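Side-chain contact in oligogalacturonate lyase (Yersinia enterocolitica subsp. enterocolitica, PDB 3PE7), which probably breaks down short pectin-derived oligogalacturonates in the cytoplasm by beta-elimination, using a manganese ion bound at its active site: residues Pro193-Tyr198 with Ile221-Thr226. Sequence-based numbering, arbitrary orientation.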
# COMPACT_ATOMS: atom_id res chain seq x y z
N PRO A 193 -7.45 -6.56 -5.02
CA PRO A 193 -8.84 -6.09 -4.95
C PRO A 193 -8.97 -4.95 -3.94
O PRO A 193 -8.41 -5.02 -2.86
CB PRO A 193 -9.61 -7.33 -4.48
CG PRO A 193 -8.59 -8.11 -3.68
CD PRO A 193 -7.30 -7.91 -4.43
N ILE A 194 -9.70 -3.91 -4.32
CA ILE A 194 -9.83 -2.73 -3.47
C ILE A 194 -11.27 -2.20 -3.58
O ILE A 194 -11.72 -1.85 -4.68
CB ILE A 194 -8.79 -1.63 -3.86
CG1 ILE A 194 -8.63 -1.53 -5.39
CG2 ILE A 194 -7.40 -1.89 -3.16
CD1 ILE A 194 -7.73 -0.39 -5.93
N TYR A 195 -11.98 -2.20 -2.46
CA TYR A 195 -13.31 -1.54 -2.38
C TYR A 195 -13.17 -0.07 -2.80
O TYR A 195 -12.23 0.60 -2.37
CB TYR A 195 -13.86 -1.58 -0.95
CG TYR A 195 -14.81 -2.72 -0.66
CD1 TYR A 195 -14.50 -3.69 0.30
CD2 TYR A 195 -16.06 -2.79 -1.30
CE1 TYR A 195 -15.39 -4.74 0.58
CE2 TYR A 195 -16.94 -3.81 -1.03
CZ TYR A 195 -16.61 -4.78 -0.09
OH TYR A 195 -17.50 -5.78 0.18
N ARG A 196 -14.10 0.44 -3.60
CA ARG A 196 -14.17 1.88 -3.85
C ARG A 196 -14.58 2.57 -2.55
O ARG A 196 -15.60 2.21 -1.96
CB ARG A 196 -15.21 2.19 -4.93
CG ARG A 196 -15.30 3.70 -5.25
CD ARG A 196 -16.27 3.95 -6.41
NE ARG A 196 -16.37 5.37 -6.76
CZ ARG A 196 -17.34 5.88 -7.53
NH1 ARG A 196 -17.36 7.16 -7.84
NH2 ARG A 196 -18.31 5.08 -7.98
N PRO A 197 -13.78 3.56 -2.08
CA PRO A 197 -14.20 4.28 -0.88
C PRO A 197 -15.63 4.84 -1.04
O PRO A 197 -15.94 5.44 -2.08
CB PRO A 197 -13.18 5.41 -0.78
CG PRO A 197 -11.93 4.86 -1.38
CD PRO A 197 -12.45 4.00 -2.54
N TYR A 198 -16.46 4.62 -0.02
CA TYR A 198 -17.85 5.14 0.05
C TYR A 198 -18.80 4.57 -1.00
O TYR A 198 -19.91 5.10 -1.19
CB TYR A 198 -17.87 6.69 0.07
CG TYR A 198 -16.85 7.23 1.05
CD1 TYR A 198 -17.06 7.14 2.42
CD2 TYR A 198 -15.64 7.76 0.60
CE1 TYR A 198 -16.10 7.60 3.31
CE2 TYR A 198 -14.68 8.21 1.48
CZ TYR A 198 -14.91 8.13 2.83
OH TYR A 198 -13.96 8.60 3.71
N ILE A 221 -15.71 -4.66 -10.83
CA ILE A 221 -16.85 -5.59 -10.75
C ILE A 221 -17.78 -5.09 -9.66
O ILE A 221 -17.34 -4.43 -8.70
CB ILE A 221 -16.37 -7.05 -10.49
CG1 ILE A 221 -17.48 -8.07 -10.79
CG2 ILE A 221 -15.79 -7.21 -9.08
CD1 ILE A 221 -16.95 -9.52 -10.89
N ASN A 222 -19.07 -5.39 -9.81
CA ASN A 222 -20.00 -5.11 -8.73
C ASN A 222 -19.78 -6.07 -7.58
O ASN A 222 -19.31 -7.20 -7.79
CB ASN A 222 -21.45 -5.21 -9.20
CG ASN A 222 -21.83 -4.13 -10.21
OD1 ASN A 222 -21.12 -3.14 -10.41
ND2 ASN A 222 -22.98 -4.32 -10.84
N GLU A 223 -20.13 -5.62 -6.38
CA GLU A 223 -19.97 -6.41 -5.17
C GLU A 223 -20.66 -7.78 -5.28
O GLU A 223 -20.19 -8.75 -4.71
CB GLU A 223 -20.52 -5.66 -3.97
CG GLU A 223 -20.05 -6.17 -2.63
CD GLU A 223 -20.70 -5.47 -1.49
OE1 GLU A 223 -20.07 -5.38 -0.42
OE2 GLU A 223 -21.85 -4.99 -1.67
N ASP A 224 -21.77 -7.84 -6.01
CA ASP A 224 -22.51 -9.10 -6.12
C ASP A 224 -21.99 -10.00 -7.23
O ASP A 224 -22.59 -11.04 -7.52
CB ASP A 224 -24.01 -8.82 -6.26
CG ASP A 224 -24.36 -8.09 -7.55
OD1 ASP A 224 -23.47 -7.89 -8.42
OD2 ASP A 224 -25.53 -7.71 -7.71
N GLY A 225 -20.87 -9.61 -7.86
CA GLY A 225 -20.28 -10.39 -8.94
C GLY A 225 -20.73 -10.04 -10.35
O GLY A 225 -20.15 -10.54 -11.33
N THR A 226 -21.74 -9.18 -10.47
CA THR A 226 -22.23 -8.79 -11.78
C THR A 226 -21.39 -7.67 -12.40
O THR A 226 -20.63 -7.00 -11.71
CB THR A 226 -23.72 -8.33 -11.76
OG1 THR A 226 -23.85 -7.13 -10.99
CG2 THR A 226 -24.61 -9.41 -11.18
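A single hydrogen bond carries the whole contact: the phenol of Tyr195 donates to the carboxylate of Glu223, OH to OE1 2.7 Å, while the CA atoms of the two residues stay 8.7 Å apart. Glu223 OE1 receives it on its anti lone pair, away from OE2, and lies near the plane of the Tyr195 ring, off the ring edge, 3.5 Å from Tyr195 CZ and 3.6 Å from CE2. Ring and carboxylate are turned almost perpendicular, 85° between planes. The reach is shared: the CB of Tyr195 points neither at Glu223 nor away from it, the length of the ring carries OH across, and Glu223 comes to meet it with CG anti to the backbone N (chi1 -162°) and the chain extended beyond. Lys138 forms a salt bridge to the same OE1, so this oxygen is gripped by a phenol and an ammonium, which would probably favour the charged carboxylate. Glu223 starts the bend of a type I turn, Asn222 to Gly225, closed by Gly225 N to Asn222 O at 2.9 Å. Asp224 OD1 accepts from Thr226 N at 3.0 Å, an overlapping Asx turn, and also from Thr226 OG1. In this seven-bladed beta-propeller the bond spans one blade, from its first strand 190-196 to the turn after its third, 218-222, passing over strand 202-207, where Tyr195 touches Val203; from the preceding blade, Lys138 and Val140 of strand 138-145 pack against the tyrosine.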